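Local structure of mitomycin biosynthesis 6-O-methyltransferase (Streptomyces lavendulae, 3GWZ) at residues A[274-279]-A[305-310]. The protein transfers a methyl group from S-adenosyl-L-methionine to the 6-hydroxyl of demethylated mitomycins A and B, forming their quinone methoxy group. Sequence-based numbering, arbitrary orientation.
Sequences IKHVLH and VIDNLI. With SAH (S-adenosyl-L-homocysteine), chain G.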
ATOM      1  N   ILE A 274      28.102  -9.577 -15.304  1.00 14.74           N
ATOM      2  CA  ILE A 274      27.113  -9.631 -16.381  1.00 13.71           C
ATOM      3  C   ILE A 274      26.050 -10.669 -16.006  1.00 13.73           C
ATOM      4  O   ILE A 274      26.276 -11.867 -16.082  1.00 14.76           O
ATOM      5  CB  ILE A 274      27.776  -9.900 -17.754  1.00 15.17           C
ATOM      6  CG1 ILE A 274      26.767  -9.754 -18.898  1.00 11.78           C
ATOM      7  CG2 ILE A 274      28.461 -11.269 -17.798  1.00 14.08           C
ATOM      8  CD1 ILE A 274      27.437  -9.590 -20.274  1.00 13.65           C
ATOM      9  N   LYS A 275      24.900 -10.186 -15.556  1.00 15.77           N
ATOM     10  CA  LYS A 275      23.887 -11.047 -14.951  1.00 12.78           C
ATOM     11  C   LYS A 275      22.619 -11.021 -15.785  1.00 13.24           C
ATOM     12  O   LYS A 275      22.079  -9.945 -16.040  1.00 12.47           O
ATOM     13  CB  LYS A 275      23.575 -10.562 -13.523  1.00 11.65           C
ATOM     14  CG  LYS A 275      22.447 -11.317 -12.834  1.00 14.75           C
ATOM     15  CD  LYS A 275      22.419 -11.072 -11.320  1.00 14.34           C
ATOM     16  CE  LYS A 275      21.767  -9.737 -10.947  1.00 14.87           C
ATOM     17  NZ  LYS A 275      20.288  -9.718 -11.177  1.00 15.42           N
ATOM     18  N   HIS A 276      22.166 -12.204 -16.204  1.00 11.73           N
ATOM     19  CA  HIS A 276      20.950 -12.366 -16.991  1.00 13.04           C
ATOM     20  C   HIS A 276      20.979 -11.508 -18.250  1.00 16.92           C
ATOM     21  O   HIS A 276      19.962 -10.937 -18.665  1.00 14.38           O
ATOM     22  CB  HIS A 276      19.705 -12.063 -16.146  1.00 15.19           C
ATOM     23  CG  HIS A 276      19.495 -13.029 -15.023  1.00 13.07           C
ATOM     24  ND1 HIS A 276      19.681 -14.389 -15.168  1.00 17.82           N
ATOM     25  CD2 HIS A 276      19.112 -12.836 -13.738  1.00 14.11           C
ATOM     26  CE1 HIS A 276      19.425 -14.991 -14.020  1.00 15.15           C
ATOM     27  NE2 HIS A 276      19.075 -14.070 -13.137  1.00 17.07           N
ATOM     28  N   VAL A 277      22.158 -11.414 -18.851  1.00 11.34           N
ATOM     29  CA  VAL A 277      22.297 -10.697 -20.106  1.00  9.55           C
ATOM     30  C   VAL A 277      22.597 -11.681 -21.224  1.00 12.50           C
ATOM     31  O   VAL A 277      21.902 -11.707 -22.239  1.00 10.31           O
ATOM     32  CB  VAL A 277      23.379  -9.587 -20.029  1.00 14.63           C
ATOM     33  CG1 VAL A 277      23.794  -9.124 -21.440  1.00 10.53           C
ATOM     34  CG2 VAL A 277      22.867  -8.413 -19.210  1.00 11.69           C
ATOM     35  N   LEU A 278      23.616 -12.517 -21.033  1.00 12.23           N
ATOM     36  CA  LEU A 278      24.062 -13.377 -22.123  1.00 13.68           C
ATOM     37  C   LEU A 278      22.966 -14.331 -22.581  1.00 14.01           C
ATOM     38  O   LEU A 278      22.921 -14.702 -23.745  1.00 12.13           O
ATOM     39  CB  LEU A 278      25.326 -14.149 -21.745  1.00 13.02           C
ATOM     40  CG  LEU A 278      26.521 -13.239 -21.463  1.00 14.97           C
ATOM     41  CD1 LEU A 278      27.748 -14.069 -21.120  1.00 17.39           C
ATOM     42  CD2 LEU A 278      26.791 -12.323 -22.666  1.00 13.20           C
ATOM     43  N   HIS A 279      22.071 -14.719 -21.677  1.00 12.19           N
ATOM     44  CA  HIS A 279      21.012 -15.641 -22.077  1.00 13.17           C
ATOM     45  C   HIS A 279      19.950 -15.000 -22.987  1.00 13.11           C
ATOM     46  O   HIS A 279      19.083 -15.697 -23.527  1.00 12.43           O
ATOM     47  CB  HIS A 279      20.410 -16.376 -20.870  1.00 13.67           C
ATOM     48  CG  HIS A 279      19.558 -15.524 -19.982  1.00 13.00           C
ATOM     49  ND1 HIS A 279      18.861 -16.043 -18.909  1.00 14.75           N
ATOM     50  CD2 HIS A 279      19.263 -14.202 -20.014  1.00 13.03           C
ATOM     51  CE1 HIS A 279      18.188 -15.077 -18.311  1.00 14.85           C
ATOM     52  NE2 HIS A 279      18.410 -13.949 -18.962  1.00 14.25           N
ATOM     53  N   VAL A 305      30.113 -14.180 -14.987  1.00 15.35           N
ATOM     54  CA  VAL A 305      28.895 -14.405 -15.725  1.00 12.51           C
ATOM     55  C   VAL A 305      27.888 -14.996 -14.742  1.00 16.65           C
ATOM     56  O   VAL A 305      28.097 -16.069 -14.192  1.00 13.50           O
ATOM     57  CB  VAL A 305      29.116 -15.347 -16.925  1.00 14.29           C
ATOM     58  CG1 VAL A 305      27.767 -15.762 -17.509  1.00 16.56           C
ATOM     59  CG2 VAL A 305      29.952 -14.647 -17.983  1.00 17.17           C
ATOM     60  N   ILE A 306      26.808 -14.267 -14.491  1.00 14.64           N
ATOM     61  CA  ILE A 306      25.822 -14.695 -13.510  1.00 13.28           C
ATOM     62  C   ILE A 306      24.524 -15.016 -14.234  1.00 15.97           C
ATOM     63  O   ILE A 306      23.836 -14.124 -14.723  1.00 14.98           O
ATOM     64  CB  ILE A 306      25.616 -13.608 -12.439  1.00 11.38           C
ATOM     65  CG1 ILE A 306      26.970 -13.273 -11.795  1.00 16.03           C
ATOM     66  CG2 ILE A 306      24.606 -14.062 -11.388  1.00 11.90           C
ATOM     67  CD1 ILE A 306      26.961 -12.024 -10.930  1.00 15.98           C
ATOM     68  N   ASP A 307      24.203 -16.296 -14.346  1.00 16.15           N
ATOM     69  CA  ASP A 307      23.034 -16.652 -15.142  1.00 16.35           C
ATOM     70  C   ASP A 307      22.447 -17.994 -14.740  1.00 20.19           C
ATOM     71  O   ASP A 307      22.967 -18.680 -13.854  1.00 16.78           O
ATOM     72  CB  ASP A 307      23.361 -16.612 -16.645  1.00 14.92           C
ATOM     73  CG  ASP A 307      22.346 -15.792 -17.446  1.00 21.22           C
ATOM     74  OD1 ASP A 307      21.141 -15.850 -17.113  1.00 22.11           O
ATOM     75  OD2 ASP A 307      22.749 -15.088 -18.406  1.00 18.63           O
ATOM     76  N   ASN A 308      21.330 -18.337 -15.371  1.00 16.31           N
ATOM     77  CA  ASN A 308      20.687 -19.614 -15.144  1.00 18.51           C
ATOM     78  C   ASN A 308      21.483 -20.666 -15.904  1.00 20.41           C
ATOM     79  O   ASN A 308      21.693 -20.530 -17.105  1.00 28.21           O
ATOM     80  CB  ASN A 308      19.234 -19.555 -15.629  1.00 17.18           C
ATOM     81  CG  ASN A 308      18.457 -18.391 -15.010  1.00 16.51           C
ATOM     82  OD1 ASN A 308      18.563 -18.131 -13.815  1.00 18.78           O
ATOM     83  ND2 ASN A 308      17.679 -17.686 -15.827  1.00 13.62           N
ATOM     84  N   LEU A 309      21.960 -21.691 -15.212  1.00 16.57           N
ATOM     85  CA  LEU A 309      22.695 -22.751 -15.893  1.00 20.76           C
ATOM     86  C   LEU A 309      21.867 -24.019 -16.006  1.00 21.64           C
ATOM     87  O   LEU A 309      21.247 -24.451 -15.039  1.00 22.56           O
ATOM     88  CB  LEU A 309      24.028 -23.052 -15.199  1.00 21.93           C
ATOM     89  CG  LEU A 309      25.242 -22.350 -15.824  1.00 26.29           C
ATOM     90  CD1 LEU A 309      25.021 -20.858 -15.862  1.00 26.02           C
ATOM     91  CD2 LEU A 309      26.513 -22.682 -15.072  1.00 31.09           C
ATOM     92  N   ILE A 310      21.872 -24.604 -17.198  1.00 17.66           N
ATOM     93  CA  ILE A 310      21.197 -25.870 -17.453  1.00 18.58           C
ATOM     94  C   ILE A 310      22.101 -27.023 -17.045  1.00 27.37           C
ATOM     95  O   ILE A 310      23.213 -27.159 -17.564  1.00 23.74           O
ATOM     96  CB  ILE A 310      20.902 -26.035 -18.948  1.00 18.75           C
ATOM     97  CG1 ILE A 310      19.960 -24.927 -19.424  1.00 16.90           C
ATOM     98  CG2 ILE A 310      20.346 -27.444 -19.241  1.00 22.97           C
ATOM     99  CD1 ILE A 310      18.611 -24.966 -18.747  1.00 16.71           C
TER
HETATM  100  N   SAH G 352      21.521  -7.263 -15.255  1.00 12.43           N
HETATM  101  CA  SAH G 352      20.106  -6.867 -14.940  1.00 10.20           C
HETATM  102  CB  SAH G 352      19.187  -6.797 -16.175  1.00 11.62           C
HETATM  103  CG  SAH G 352      19.039  -8.093 -16.996  1.00 16.88           C
HETATM  104  SD  SAH G 352      17.848  -7.905 -18.317  1.00  7.27           S
HETATM  105  C   SAH G 352      19.531  -7.833 -13.942  1.00 18.92           C
HETATM  106  O   SAH G 352      18.511  -7.530 -13.315  1.00 17.14           O
HETATM  107  OXT SAH G 352      20.070  -8.928 -13.730  1.00 16.00           O
HETATM  108  C5' SAH G 352      18.953  -7.575 -19.676  1.00 12.17           C
HETATM  109  C4' SAH G 352      19.385  -6.098 -19.785  1.00 12.98           C
HETATM  110  O4' SAH G 352      20.224  -5.842 -20.935  1.00 12.80           O
HETATM  111  C3' SAH G 352      18.257  -5.064 -19.875  1.00 12.81           C
HETATM  112  O3' SAH G 352      18.278  -4.246 -18.695  1.00 13.26           O
HETATM  113  C2' SAH G 352      18.569  -4.205 -21.103  1.00 11.76           C
HETATM  114  O2' SAH G 352      18.389  -2.800 -20.889  1.00 12.62           O
HETATM  115  C1' SAH G 352      20.044  -4.460 -21.310  1.00 12.81           C
HETATM  116  N9  SAH G 352      20.512  -4.317 -22.707  1.00 13.86           N
HETATM  117  C8  SAH G 352      19.962  -4.890 -23.802  1.00 13.93           C
HETATM  118  N7  SAH G 352      20.673  -4.571 -24.913  1.00 14.01           N
HETATM  119  C5  SAH G 352      21.707  -3.791 -24.514  1.00 15.60           C
HETATM  120  C6  SAH G 352      22.846  -3.122 -25.171  1.00 17.12           C
HETATM  121  N6  SAH G 352      22.993  -3.246 -26.512  1.00 11.24           N
HETATM  122  N1  SAH G 352      23.699  -2.395 -24.399  1.00 13.76           N
HETATM  123  C2  SAH G 352      23.531  -2.286 -23.073  1.00 16.26           C
HETATM  124  N3  SAH G 352      22.515  -2.874 -22.406  1.00 15.46           N
HETATM  125  C4  SAH G 352      21.596  -3.625 -23.064  1.00 13.53           C
HETATM  126  O   HOH W   1      24.614 -13.045 -18.201  1.00 14.09           O
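Asp307 pushes its carboxylate under the turn that follows Lys275, and both oxygens are engaged there. Asp307 OD1 accepts a hydrogen bond from His276 ND1 at 2.8 Å; the oxygen lies near the plane of the imidazole, whereas the nitrogen comes in from above the carboxylate plane, ring and carboxylate being turned 68° apart. The backbone N of Asn308 gives Asp307 OD1 a second bond, 3.0 Å long, on the anti side. Asp307 OD2 accepts a hydrogen bond from a bound water, 2.8 Å away, which also donates to Ile274 O and accepts from Val277 N, and a weak bond from His279 N. The His279 ring lies with one face over the carboxylate, Asp307 CG standing 3.6 Å above its plane toward the rim; a chi1 of 72°, with CG between the backbone N and the carbonyl carbon, folds the ring back over the acid. Its ND1 bonds to Glu333 instead. Strands 271-275 and 302-308 are parallel neighbours in a beta-alpha-beta unit of the Rossmann-like methyltransferase domain, and S-adenosyl-L-homocysteine binds at their C-terminal ends, as is usual for this fold. Ile306 N binds Ile274 O and His276 N binds Ile306 O, both at 2.9 Å. On one face of the sheet Val305 CG2 touches both Ile274 CG2 and Leu278 CD1; on the other, Ile306 CG2 lies against Lys275 CD, whose chain then bends so that NZ reaches SAH OXT at 2.7 Å and pairs with Glu190. The same Glu190 holds His276 NE2. The more open side is at the partly exposed, substrate-binding Asn308, which meets the histidines with its amide alone: its OD1 lies near the His276 ring plane, 3.3 Å from CE1, and ND2 sits at the edge of His279, the inferred proton acceptor, while bonding to Glu333.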